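Local coordinates for protein flap endonuclease 1 (Desulfurococcus amylolyticus, PDB 3ORY) that probably cleaves branched DNA at 5' flaps as a structure-specific nuclease of the FEN1/XPG family, at residues 52-57 / 134-139; 88-93 / 306-311; 164-169 / 294-299; 244-249 / 262-267; 321-324 / 329-332. All coordinates share one frame; numbering follows the deposited sequence.

Contact 1 (52-57 / 134-139); sequences AIRQPD and YAMMSA
Arg54 reaches across to the main chain of Met137 and lies against the methyl end of Met136. Its guanidinium grips Met137 O end-on with both terminal nitrogens. The bond from Arg54 NH2 to Met137 O is 2.8 Å long and fairly straight, with an N-H...O angle of 159°. The one from Arg54 NH1 to Met137 O, at 3.2 Å, is more bent and meets a lone pair in the carbonyl plane. For both bonds the oxygen lies in the guanidinium plane. Met136 CE sits over one face of this group, offset toward its rim, and comes 3.5 Å from Arg54 CG. A bend at chi3 (64°) turns the methyl of Met136 toward the arginine.

The next shell fixes the arginine further. Arg54 NH1 also bonds Gly58 O, and Arg54 NH2 also bonds Leu50 O near the end of helix 42-52. Arg108 of helix 102-125 bonds Ser138 O in the facing loop. With a leucine here in place of Arg54, Met137 O would be left without these two donors and the loops would probably be less firmly joined. The contact thus ties the loop after helix 42-52 to the loop before helix 143-156. One cation serves three main-chain carbonyls, and these bonds do not use the side chain of Met137. The nearby helix end probably favours the positive charge.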
# COMPACT_ATOMS: atom_id res chain seq x y z
N ALA A 52 -1.83 10.30 4.11
CA ALA A 52 -1.71 10.38 5.58
C ALA A 52 -0.87 11.55 6.08
O ALA A 52 -1.07 12.03 7.20
CB ALA A 52 -1.18 9.06 6.15
N ILE A 53 0.07 12.01 5.26
CA ILE A 53 0.97 13.08 5.68
C ILE A 53 0.50 14.42 5.12
O ILE A 53 0.59 14.67 3.92
CB ILE A 53 2.43 12.72 5.36
CG1 ILE A 53 2.80 11.45 6.14
CG2 ILE A 53 3.37 13.87 5.74
CD1 ILE A 53 3.91 10.69 5.54
N ARG A 54 -0.01 15.26 6.02
CA ARG A 54 -0.70 16.50 5.66
C ARG A 54 -0.36 17.62 6.63
O ARG A 54 0.04 17.37 7.77
CB ARG A 54 -2.22 16.28 5.66
CG ARG A 54 -2.72 15.28 4.59
CD ARG A 54 -2.53 15.86 3.19
NE ARG A 54 -2.77 14.89 2.13
CZ ARG A 54 -3.75 14.97 1.24
NH1 ARG A 54 -4.61 15.99 1.25
NH2 ARG A 54 -3.86 14.03 0.31
N GLN A 55 -0.50 18.86 6.16
CA GLN A 55 -0.44 20.04 7.02
C GLN A 55 -1.62 19.97 8.00
O GLN A 55 -2.54 19.17 7.79
CB GLN A 55 -0.47 21.32 6.15
CG GLN A 55 0.78 21.50 5.26
CD GLN A 55 0.75 22.74 4.37
OE1 GLN A 55 1.07 22.68 3.18
NE2 GLN A 55 0.38 23.88 4.95
N PRO A 56 -1.59 20.76 9.09
CA PRO A 56 -2.68 20.65 10.07
C PRO A 56 -4.10 20.76 9.48
O PRO A 56 -5.01 20.05 9.93
CB PRO A 56 -2.39 21.78 11.06
CG PRO A 56 -0.90 21.92 11.01
CD PRO A 56 -0.51 21.64 9.58
N ASP A 57 -4.28 21.62 8.48
CA ASP A 57 -5.61 21.83 7.86
C ASP A 57 -6.05 20.75 6.83
O ASP A 57 -7.21 20.75 6.40
CB ASP A 57 -5.71 23.23 7.24
CG ASP A 57 -4.64 23.48 6.19
OD1 ASP A 57 -3.97 22.53 5.74
OD2 ASP A 57 -4.48 24.66 5.81
N TYR A 134 -13.66 15.76 4.47
CA TYR A 134 -14.04 15.32 3.14
C TYR A 134 -13.47 16.20 2.02
O TYR A 134 -13.48 15.81 0.85
CB TYR A 134 -15.56 15.20 3.03
CG TYR A 134 -16.14 14.14 3.95
CD1 TYR A 134 -15.65 12.84 3.93
CD2 TYR A 134 -17.18 14.44 4.84
CE1 TYR A 134 -16.16 11.86 4.77
CE2 TYR A 134 -17.71 13.47 5.69
CZ TYR A 134 -17.19 12.18 5.64
OH TYR A 134 -17.70 11.20 6.46
N ALA A 135 -12.94 17.36 2.39
CA ALA A 135 -12.34 18.29 1.45
C ALA A 135 -10.93 17.89 1.02
O ALA A 135 -10.44 18.38 0.00
CB ALA A 135 -12.32 19.69 2.04
N MET A 136 -10.29 17.03 1.81
CA MET A 136 -8.90 16.65 1.57
C MET A 136 -8.73 16.07 0.17
O MET A 136 -9.36 15.08 -0.18
CB MET A 136 -8.41 15.65 2.61
CG MET A 136 -7.90 16.27 3.90
SD MET A 136 -7.44 15.00 5.09
CE MET A 136 -6.08 14.18 4.27
N MET A 137 -7.88 16.70 -0.64
CA MET A 137 -7.71 16.27 -2.02
C MET A 137 -6.89 14.98 -2.12
O MET A 137 -5.96 14.77 -1.34
CB MET A 137 -7.12 17.38 -2.89
CG MET A 137 -5.69 17.80 -2.58
SD MET A 137 -4.94 18.67 -3.98
CE MET A 137 -4.44 17.28 -5.02
N SER A 138 -7.27 14.13 -3.07
CA SER A 138 -6.53 12.91 -3.36
C SER A 138 -5.44 13.24 -4.36
O SER A 138 -5.73 13.53 -5.53
CB SER A 138 -7.46 11.84 -3.94
OG SER A 138 -8.58 11.62 -3.10
N ALA A 139 -4.20 13.23 -3.90
CA ALA A 139 -3.07 13.56 -4.75
C ALA A 139 -2.80 12.44 -5.77
O ALA A 139 -2.96 11.26 -5.46
CB ALA A 139 -1.83 13.84 -3.91

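Contact 2 (88-93 / 306-311); sequences KPVYVF and YRIEWH
Trp310 and Ile308 of the extended loop 306-311 pack on the start of strand 88-93, in a contact that is mainly apolar with one hydrogen bond. It lies at the edge of the protein core, where the chain returns from helix 290-298 toward helix 315-325. Trp310 NE1 donates to Pro89 O at 2.9 Å. The bond is bent: the N-H...O angle is 143°, and the oxygen lies 22° out of the indole plane. The six-membered part of the indole meets Lys88, with Lys88 CB 3.5 Å from Trp310 CZ2. Lys88 CD lies over one face of the ring system, and the extended lysine chain then leads its amine away.

Strand 88-93 runs between strands 37-41 and 160-162, parallel to both, in the central sheet of the PIN-like nuclease fold. The loop covers this strand near Pro159, which both Ile308 and Trp310 touch. Further along, Val90 and Ile308 cross at about a right angle. Ile308 CG2 is 3.8 Å from Val90 CB and also touches Val90 CG2. Ile308 has CG1 beside its backbone N (chi1 -56°), which turns CG2 to the valine. Ile348, near the end of the modelled chain, also touches the indole.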
# COMPACT_ATOMS: atom_id res chain seq x y z
N LYS A 88 14.31 -5.03 8.24
CA LYS A 88 15.14 -4.81 7.06
C LYS A 88 14.24 -4.59 5.86
O LYS A 88 13.77 -5.55 5.25
CB LYS A 88 16.11 -5.98 6.86
CG LYS A 88 17.05 -6.19 8.05
CD LYS A 88 18.06 -7.30 7.80
CE LYS A 88 19.08 -7.34 8.93
NZ LYS A 88 19.83 -8.62 8.95
N PRO A 89 13.97 -3.31 5.52
CA PRO A 89 13.00 -3.08 4.45
C PRO A 89 13.62 -3.08 3.05
O PRO A 89 14.77 -2.68 2.86
CB PRO A 89 12.46 -1.68 4.79
CG PRO A 89 13.62 -0.97 5.44
CD PRO A 89 14.53 -2.05 6.04
N VAL A 90 12.83 -3.55 2.09
CA VAL A 90 13.15 -3.44 0.68
C VAL A 90 11.85 -3.06 -0.03
O VAL A 90 10.79 -3.64 0.24
CB VAL A 90 13.78 -4.75 0.10
CG1 VAL A 90 12.96 -5.99 0.47
CG2 VAL A 90 14.00 -4.65 -1.42
N TYR A 91 11.93 -2.08 -0.91
CA TYR A 91 10.76 -1.64 -1.66
C TYR A 91 10.74 -2.33 -3.01
O TYR A 91 11.78 -2.76 -3.51
CB TYR A 91 10.75 -0.12 -1.81
CG TYR A 91 10.37 0.59 -0.52
CD1 TYR A 91 9.05 0.98 -0.27
CD2 TYR A 91 11.33 0.85 0.46
CE1 TYR A 91 8.70 1.63 0.92
CE2 TYR A 91 10.99 1.48 1.64
CZ TYR A 91 9.68 1.86 1.87
OH TYR A 91 9.38 2.49 3.05
N VAL A 92 9.55 -2.47 -3.59
CA VAL A 92 9.43 -3.01 -4.94
C VAL A 92 8.56 -2.07 -5.77
O VAL A 92 7.47 -1.69 -5.35
CB VAL A 92 8.89 -4.47 -4.95
CG1 VAL A 92 7.57 -4.60 -4.19
CG2 VAL A 92 8.78 -5.00 -6.40
N PHE A 93 9.06 -1.70 -6.94
CA PHE A 93 8.35 -0.76 -7.80
C PHE A 93 7.86 -1.43 -9.07
O PHE A 93 8.55 -2.26 -9.66
CB PHE A 93 9.23 0.45 -8.12
CG PHE A 93 9.45 1.35 -6.93
CD1 PHE A 93 8.47 2.25 -6.54
CD2 PHE A 93 10.64 1.30 -6.21
CE1 PHE A 93 8.66 3.10 -5.42
CE2 PHE A 93 10.85 2.13 -5.10
CZ PHE A 93 9.85 3.03 -4.70
N TYR A 306 17.06 -10.03 -9.26
CA TYR A 306 17.15 -9.03 -8.20
C TYR A 306 18.17 -9.53 -7.19
O TYR A 306 18.40 -10.73 -7.07
CB TYR A 306 15.80 -8.79 -7.50
CG TYR A 306 15.19 -10.01 -6.82
CD1 TYR A 306 15.59 -10.40 -5.54
CD2 TYR A 306 14.21 -10.78 -7.47
CE1 TYR A 306 15.04 -11.53 -4.92
CE2 TYR A 306 13.66 -11.90 -6.86
CZ TYR A 306 14.07 -12.27 -5.59
OH TYR A 306 13.51 -13.38 -5.00
N ARG A 307 18.76 -8.60 -6.45
CA ARG A 307 19.66 -8.96 -5.36
C ARG A 307 19.56 -7.91 -4.27
O ARG A 307 20.09 -6.80 -4.42
CB ARG A 307 21.10 -9.14 -5.87
CG ARG A 307 22.13 -9.44 -4.77
CD ARG A 307 23.18 -10.45 -5.23
NE ARG A 307 24.29 -10.59 -4.28
CZ ARG A 307 25.58 -10.49 -4.60
NH1 ARG A 307 25.94 -10.26 -5.86
NH2 ARG A 307 26.51 -10.63 -3.66
N ILE A 308 18.89 -8.27 -3.18
CA ILE A 308 18.56 -7.34 -2.11
C ILE A 308 19.74 -7.10 -1.16
O ILE A 308 20.11 -7.97 -0.36
CB ILE A 308 17.33 -7.84 -1.32
CG1 ILE A 308 16.14 -8.07 -2.26
CG2 ILE A 308 16.97 -6.87 -0.20
CD1 ILE A 308 15.07 -8.98 -1.69
N GLU A 309 20.32 -5.90 -1.26
CA GLU A 309 21.46 -5.50 -0.43
C GLU A 309 21.23 -4.11 0.15
O GLU A 309 20.68 -3.24 -0.52
CB GLU A 309 22.76 -5.51 -1.24
CG GLU A 309 23.22 -6.89 -1.71
CD GLU A 309 24.49 -6.84 -2.54
OE1 GLU A 309 24.82 -5.76 -3.09
OE2 GLU A 309 25.17 -7.89 -2.66
N TRP A 310 21.68 -3.92 1.38
CA TRP A 310 21.63 -2.63 2.05
C TRP A 310 23.01 -1.97 2.01
O TRP A 310 24.02 -2.62 2.27
CB TRP A 310 21.13 -2.80 3.48
CG TRP A 310 19.69 -3.26 3.56
CD1 TRP A 310 18.59 -2.48 3.71
CD2 TRP A 310 19.21 -4.61 3.46
NE1 TRP A 310 17.46 -3.25 3.72
CE2 TRP A 310 17.81 -4.56 3.57
CE3 TRP A 310 19.84 -5.86 3.31
CZ2 TRP A 310 17.01 -5.71 3.51
CZ3 TRP A 310 19.04 -7.00 3.26
CH2 TRP A 310 17.64 -6.92 3.36
N HIS A 311 23.04 -0.68 1.68
CA HIS A 311 24.30 0.08 1.58
C HIS A 311 24.36 1.21 2.58
O HIS A 311 23.33 1.66 3.08
CB HIS A 311 24.50 0.65 0.17
CG HIS A 311 24.48 -0.39 -0.91
ND1 HIS A 311 25.38 -1.44 -0.94
CD2 HIS A 311 23.68 -0.55 -1.98
CE1 HIS A 311 25.13 -2.19 -2.00
NE2 HIS A 311 24.10 -1.67 -2.64

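Contact 3 (164-169 / 294-299); sequences PAEGEA and KKYFLQ. With PO4 (phosphate ion), chain D.
Glu166 and Tyr296 meet from opposite directions in the tight part of this contact. Tyr296 OH donates to Glu166 OE1 over only 2.6 Å, using the syn lone pair of that oxygen. Glu166 OE1 lies in the plane of the phenol ring, at its edge. The carboxylate is turned 42° against the ring, and Glu166 OE2 comes 3.3 Å from Tyr296 CE2. A bend at chi2 (89°) of Glu166 turns the acid to the tyrosine.

The looser side is at Ala165, which is partly exposed and makes a single light touch, its CB 3.8 Å from Tyr296 OH. Lys294, two residues before Tyr296 on the same helix, belongs to a separate site. Its NZ bonds O2 and O3 of a phosphate ion, probably from the crystallisation liquor, and forms a salt bridge with Glu238.

Glu166 is the N-cap residue of helix 167-176. The next acid, Glu168, lies close to Asp41 and Asp187, a cluster consistent with the metal-binding acidic site of FEN1 nucleases. Glu166 OE2 also bonds the Tyr251 hydroxyl. An alanine in place of Glu166 removes the carboxylate, and the Tyr296 and Tyr251 hydroxyls would probably be left without their shared partner. With a phenol on each oxygen, the carboxylate is fixed in rotation.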
# COMPACT_ATOMS: atom_id res chain seq x y z
N PRO A 164 9.11 -6.48 -13.19
CA PRO A 164 8.78 -6.43 -14.62
C PRO A 164 7.35 -5.94 -14.87
O PRO A 164 7.09 -5.29 -15.89
CB PRO A 164 8.94 -7.88 -15.08
CG PRO A 164 8.79 -8.71 -13.86
CD PRO A 164 9.39 -7.86 -12.75
N ALA A 165 6.43 -6.27 -13.96
CA ALA A 165 5.02 -5.92 -14.10
C ALA A 165 4.47 -5.48 -12.75
O ALA A 165 5.04 -4.58 -12.15
CB ALA A 165 4.22 -7.12 -14.70
N GLU A 166 3.40 -6.11 -12.25
CA GLU A 166 2.80 -5.68 -10.98
C GLU A 166 3.78 -5.74 -9.81
O GLU A 166 4.42 -6.78 -9.58
CB GLU A 166 1.56 -6.53 -10.62
CG GLU A 166 0.37 -6.37 -11.58
CD GLU A 166 0.43 -7.35 -12.75
OE1 GLU A 166 1.47 -8.02 -12.93
OE2 GLU A 166 -0.58 -7.46 -13.47
N GLY A 167 3.91 -4.62 -9.09
CA GLY A 167 4.73 -4.53 -7.88
C GLY A 167 4.29 -5.55 -6.85
O GLY A 167 5.13 -6.22 -6.22
N GLU A 168 2.98 -5.67 -6.67
CA GLU A 168 2.40 -6.61 -5.69
C GLU A 168 2.73 -8.07 -6.00
O GLU A 168 2.94 -8.87 -5.09
CB GLU A 168 0.88 -6.42 -5.57
CG GLU A 168 0.45 -5.02 -5.09
CD GLU A 168 0.62 -4.81 -3.57
OE1 GLU A 168 1.00 -5.76 -2.85
OE2 GLU A 168 0.37 -3.68 -3.10
N ALA A 169 2.76 -8.40 -7.30
CA ALA A 169 3.13 -9.75 -7.76
C ALA A 169 4.60 -10.08 -7.49
O ALA A 169 4.93 -11.19 -7.07
CB ALA A 169 2.84 -9.89 -9.27
N LYS A 294 -7.58 -14.82 -14.10
CA LYS A 294 -7.27 -15.78 -13.04
C LYS A 294 -5.95 -16.51 -13.30
O LYS A 294 -5.06 -16.55 -12.42
CB LYS A 294 -8.41 -16.81 -12.90
CG LYS A 294 -8.14 -17.87 -11.82
CD LYS A 294 -9.29 -18.88 -11.68
CE LYS A 294 -9.33 -19.86 -12.87
NZ LYS A 294 -10.40 -20.91 -12.73
N LYS A 295 -5.80 -17.07 -14.50
CA LYS A 295 -4.57 -17.80 -14.84
C LYS A 295 -3.33 -16.91 -14.78
O LYS A 295 -2.23 -17.39 -14.45
CB LYS A 295 -4.68 -18.49 -16.20
CG LYS A 295 -5.73 -19.60 -16.25
CD LYS A 295 -5.75 -20.30 -17.62
CE LYS A 295 -6.76 -21.45 -17.66
NZ LYS A 295 -6.55 -22.40 -16.53
N TYR A 296 -3.50 -15.63 -15.12
CA TYR A 296 -2.40 -14.69 -14.98
C TYR A 296 -2.02 -14.49 -13.51
O TYR A 296 -0.84 -14.56 -13.15
CB TYR A 296 -2.69 -13.32 -15.64
CG TYR A 296 -1.53 -12.40 -15.40
CD1 TYR A 296 -0.37 -12.51 -16.16
CD2 TYR A 296 -1.56 -11.46 -14.35
CE1 TYR A 296 0.73 -11.69 -15.92
CE2 TYR A 296 -0.46 -10.65 -14.10
CZ TYR A 296 0.68 -10.77 -14.89
OH TYR A 296 1.79 -9.98 -14.65
N PHE A 297 -3.02 -14.26 -12.66
CA PHE A 297 -2.76 -14.14 -11.21
C PHE A 297 -2.04 -15.37 -10.65
O PHE A 297 -1.18 -15.24 -9.77
CB PHE A 297 -4.05 -13.86 -10.43
CG PHE A 297 -4.36 -12.38 -10.29
CD1 PHE A 297 -4.14 -11.72 -9.09
CD2 PHE A 297 -4.85 -11.65 -11.37
CE1 PHE A 297 -4.40 -10.35 -8.95
CE2 PHE A 297 -5.13 -10.26 -11.24
CZ PHE A 297 -4.90 -9.62 -10.02
N LEU A 298 -2.36 -16.55 -11.18
CA LEU A 298 -1.67 -17.78 -10.77
C LEU A 298 -0.22 -17.82 -11.22
O LEU A 298 0.61 -18.39 -10.54
CB LEU A 298 -2.40 -19.03 -11.29
CG LEU A 298 -3.76 -19.38 -10.66
CD1 LEU A 298 -4.45 -20.48 -11.46
CD2 LEU A 298 -3.57 -19.81 -9.20
N GLN A 299 0.08 -17.24 -12.38
CA GLN A 299 1.46 -17.24 -12.90
C GLN A 299 1.81 -15.87 -13.47
O GLN A 299 1.90 -15.72 -14.69
CB GLN A 299 1.64 -18.31 -13.98
CG GLN A 299 1.34 -19.71 -13.49
CD GLN A 299 1.97 -20.76 -14.34
OE1 GLN A 299 3.15 -21.07 -14.19
NE2 GLN A 299 1.19 -21.33 -15.26
P PO4 D . -13.73 -19.52 -13.15
O1 PO4 D . -13.86 -18.17 -13.83
O2 PO4 D . -13.11 -20.50 -14.11
O3 PO4 D . -12.84 -19.40 -11.95
O4 PO4 D . -15.11 -19.94 -12.74

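Contact 4 (244-249 / 262-267); sequences GILLGT and KKALQL. With PO4 (phosphate ion), chain C.
Leu246 and Leu247 pack on Ala264 in what is probably the helix-three-turn-helix region of this family, between helix 237-247 and helix 261-271. The contact is apolar and buried, with no hydrogen bond across it. Leu246 CD1 and Ala264 CB are 4.0 Å apart, and Leu246 CB lies equally near the same methyl. Leu247 comes from the next position along its helix, with its CD2 4.1 Å from Ala264 CB. The single methyl of Ala264 therefore meets both leucines. Its small size lets the helices come close: Leu246 CA and Ala264 CA are 6.2 Å apart. Leu246 CG lies beside its own backbone N (chi1 -70°), and from there CD1 reaches over the alanine.

Other residues complete the core. Phe256 and Val268 touch Leu246, Pro261 and Leu15 touch Leu247, and Ile243 touches Ala264. The first helix ends just before Gly248, whose positive phi of 121° would jam a side chain against the carbonyl before it.

The start of the second helix binds a phosphate ion, probably from the crystallisation liquor. Lys262 N donates to phosphate O3 at 2.8 Å and nearly straight (172°). Lys263 N donates to phosphate O2 at 3.3 Å. The helix end would probably favour the anion. Such a phosphate at the helix start is consistent with the helix-three-turn-helix motif, which in this family grips the backbone of duplex DNA.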
# COMPACT_ATOMS: atom_id res chain seq x y z
N GLY A 244 -11.21 -11.36 -6.09
CA GLY A 244 -10.53 -10.14 -6.54
C GLY A 244 -11.02 -9.65 -7.89
O GLY A 244 -11.18 -8.43 -8.09
N ILE A 245 -11.24 -10.59 -8.81
CA ILE A 245 -11.72 -10.27 -10.16
C ILE A 245 -13.13 -9.66 -10.10
O ILE A 245 -13.44 -8.72 -10.85
CB ILE A 245 -11.66 -11.52 -11.08
CG1 ILE A 245 -10.20 -11.91 -11.36
CG2 ILE A 245 -12.42 -11.28 -12.39
CD1 ILE A 245 -9.99 -13.28 -12.02
N LEU A 246 -13.97 -10.18 -9.21
CA LEU A 246 -15.32 -9.62 -9.05
C LEU A 246 -15.26 -8.20 -8.52
O LEU A 246 -16.10 -7.35 -8.87
CB LEU A 246 -16.17 -10.50 -8.13
CG LEU A 246 -16.57 -11.86 -8.71
CD1 LEU A 246 -17.45 -12.62 -7.72
CD2 LEU A 246 -17.29 -11.67 -10.03
N LEU A 247 -14.27 -7.94 -7.67
CA LEU A 247 -14.08 -6.61 -7.10
C LEU A 247 -13.41 -5.64 -8.09
O LEU A 247 -13.71 -4.44 -8.09
CB LEU A 247 -13.31 -6.70 -5.78
CG LEU A 247 -13.98 -7.52 -4.67
CD1 LEU A 247 -13.10 -7.50 -3.42
CD2 LEU A 247 -15.38 -6.99 -4.36
N GLY A 248 -12.53 -6.17 -8.93
CA GLY A 248 -11.89 -5.38 -9.97
C GLY A 248 -10.37 -5.35 -9.88
O GLY A 248 -9.81 -5.02 -8.84
N THR A 249 -9.71 -5.68 -11.00
CA THR A 249 -8.24 -5.70 -11.08
C THR A 249 -7.78 -4.72 -12.15
O THR A 249 -8.60 -4.06 -12.79
CB THR A 249 -7.73 -7.11 -11.47
OG1 THR A 249 -8.12 -7.40 -12.82
CG2 THR A 249 -8.33 -8.19 -10.54
N LYS A 262 -18.04 -9.04 0.76
CA LYS A 262 -18.85 -10.11 1.37
C LYS A 262 -19.68 -10.84 0.34
O LYS A 262 -19.78 -12.07 0.37
CB LYS A 262 -19.77 -9.57 2.49
CG LYS A 262 -19.03 -9.11 3.72
CD LYS A 262 -19.98 -8.45 4.72
CE LYS A 262 -19.22 -7.90 5.91
NZ LYS A 262 -20.14 -7.28 6.91
N LYS A 263 -20.26 -10.09 -0.59
CA LYS A 263 -21.09 -10.67 -1.64
C LYS A 263 -20.26 -11.49 -2.62
O LYS A 263 -20.66 -12.60 -2.98
CB LYS A 263 -21.87 -9.58 -2.39
CG LYS A 263 -22.81 -10.10 -3.50
CD LYS A 263 -23.96 -10.97 -2.98
CE LYS A 263 -25.20 -10.82 -3.87
NZ LYS A 263 -26.31 -11.77 -3.54
N ALA A 264 -19.11 -10.95 -3.02
CA ALA A 264 -18.19 -11.67 -3.90
C ALA A 264 -17.80 -13.01 -3.28
O ALA A 264 -17.79 -14.02 -3.96
CB ALA A 264 -16.94 -10.82 -4.20
N LEU A 265 -17.51 -13.02 -1.98
CA LEU A 265 -17.11 -14.25 -1.28
C LEU A 265 -18.25 -15.27 -1.27
O LEU A 265 -18.05 -16.46 -1.50
CB LEU A 265 -16.67 -13.94 0.16
CG LEU A 265 -16.52 -15.15 1.09
CD1 LEU A 265 -15.32 -16.04 0.69
CD2 LEU A 265 -16.40 -14.70 2.55
N GLN A 266 -19.46 -14.76 -1.01
CA GLN A 266 -20.66 -15.58 -0.99
C GLN A 266 -20.89 -16.21 -2.36
O GLN A 266 -21.14 -17.41 -2.46
CB GLN A 266 -21.86 -14.72 -0.56
CG GLN A 266 -22.84 -15.39 0.36
CD GLN A 266 -23.91 -14.42 0.86
OE1 GLN A 266 -24.23 -13.45 0.19
NE2 GLN A 266 -24.45 -14.70 2.04
N LEU A 267 -20.77 -15.41 -3.42
CA LEU A 267 -21.03 -15.87 -4.79
C LEU A 267 -20.06 -16.94 -5.29
O LEU A 267 -20.46 -17.94 -5.90
CB LEU A 267 -21.05 -14.70 -5.77
CG LEU A 267 -22.21 -13.70 -5.66
CD1 LEU A 267 -22.04 -12.57 -6.67
CD2 LEU A 267 -23.57 -14.39 -5.82
P PO4 C . -19.93 -5.92 1.14
O1 PO4 C . -19.71 -4.60 0.43
O2 PO4 C . -20.55 -6.91 0.18
O3 PO4 C . -18.62 -6.43 1.68
O4 PO4 C . -20.87 -5.71 2.31

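Contact 5 (321-324 / 329-332); sequences ILVD and SIDR
Beside the touching pair Val323 and Ile330 lies one flat group with a close neighbour, the guanidinium of Arg332. Ser329 CB sits over one of its faces, 3.4 Å above the plane and offset toward the rim. The pair itself is aliphatic. It closes a short connection between two consecutive helices, 315-325 and 330-347. The turn is tight, and Val323 CA and Ile330 CA are 5.9 Å apart.

The two side chains cross at a slant. Val323 CG2 meets Ile330 CD1 at 3.9 Å and lies as near to Ile330 CA. The other branch, Val323 CG1, comes 4.0 Å from Ile330 CB. Val323 has CG1 opposite its backbone N (chi1 -178°), and both methyls thereby face the start of the second helix. Ile330 is bent at chi2 (59°), which turns CD1 toward the valine.

This is a surface contact, well away from the centre of the chain. Further in, Leu322 carries the packing on to Phe76 of helix 70-84, Leu152 of helix 143-156 and Val333. Val323 also touches Val333. The first helix has a wider pi-type turn at 321-324, and Asp324 forms a salt bridge with Lys319. The second helix is capped at its start: Ser329 is the N-cap residue, and Arg332 N donates to Ser329 OG at 3.1 Å in an almost straight bond (176°).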
# COMPACT_ATOMS: atom_id res chain seq x y z
N ILE A 321 18.49 16.11 -1.56
CA ILE A 321 17.12 15.81 -2.01
C ILE A 321 16.05 16.51 -1.15
O ILE A 321 15.24 17.29 -1.67
CB ILE A 321 16.87 14.28 -2.06
CG1 ILE A 321 17.76 13.63 -3.13
CG2 ILE A 321 15.40 13.99 -2.38
CD1 ILE A 321 17.94 12.14 -2.99
N LEU A 322 16.06 16.27 0.16
CA LEU A 322 15.00 16.77 1.03
C LEU A 322 15.10 18.27 1.34
O LEU A 322 14.14 19.02 1.12
CB LEU A 322 14.94 15.98 2.34
CG LEU A 322 14.68 14.47 2.21
CD1 LEU A 322 14.57 13.86 3.59
CD2 LEU A 322 13.42 14.19 1.40
N VAL A 323 16.25 18.70 1.84
CA VAL A 323 16.42 20.09 2.24
C VAL A 323 16.58 21.02 1.03
O VAL A 323 15.78 21.93 0.85
CB VAL A 323 17.58 20.28 3.26
CG1 VAL A 323 17.71 21.76 3.70
CG2 VAL A 323 17.38 19.37 4.47
N ASP A 324 17.59 20.78 0.20
CA ASP A 324 17.91 21.73 -0.89
C ASP A 324 16.86 21.74 -2.00
O ASP A 324 16.40 22.80 -2.41
CB ASP A 324 19.30 21.45 -1.46
CG ASP A 324 20.39 21.49 -0.41
OD1 ASP A 324 20.18 22.14 0.64
OD2 ASP A 324 21.44 20.88 -0.62
N SER A 329 12.98 20.91 6.55
CA SER A 329 13.77 21.56 7.60
C SER A 329 15.12 20.88 7.81
O SER A 329 15.19 19.68 8.05
CB SER A 329 13.00 21.55 8.93
OG SER A 329 13.91 21.59 10.01
N ILE A 330 16.20 21.67 7.75
CA ILE A 330 17.55 21.15 7.94
C ILE A 330 17.75 20.54 9.33
O ILE A 330 18.43 19.51 9.47
CB ILE A 330 18.64 22.22 7.61
CG1 ILE A 330 20.05 21.61 7.72
CG2 ILE A 330 18.51 23.46 8.52
CD1 ILE A 330 20.29 20.43 6.80
N ASP A 331 17.16 21.16 10.35
CA ASP A 331 17.21 20.65 11.72
C ASP A 331 16.55 19.28 11.81
O ASP A 331 17.15 18.32 12.30
CB ASP A 331 16.52 21.62 12.70
CG ASP A 331 17.39 22.84 13.04
OD1 ASP A 331 18.50 23.00 12.47
OD2 ASP A 331 16.94 23.65 13.89
N ARG A 332 15.31 19.20 11.33
CA ARG A 332 14.55 17.95 11.40
C ARG A 332 15.22 16.83 10.61
O ARG A 332 15.34 15.71 11.10
CB ARG A 332 13.08 18.16 11.00
CG ARG A 332 12.27 18.88 12.09
CD ARG A 332 10.75 18.77 11.86
NE ARG A 332 10.29 19.63 10.77
CZ ARG A 332 9.96 20.92 10.92
NH1 ARG A 332 9.56 21.62 9.86
NH2 ARG A 332 10.05 21.51 12.11

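From the N terminus, residues 52-57 open contact 1, which closes at 134-139 and joins the loops after helices 42-52 and 128-134. Strand 88-93 lies inside that loop and opens contact 2, so the two cross. Contact 2 closes only at 306-311, where the late chain returns to the central sheet. Contact 3 is nested within it and ties the start of helix 167-176 to helix 290-298. Contact 4, between helices 237-247 and 261-271, is nested in turn within contact 3. Contacts 2 and 3 touch, as do 3 and 4. Contact 5 follows last, a short link between consecutive helices whose centre is about 45 Å from that of contact 4, on the opposite side of the chain's centre.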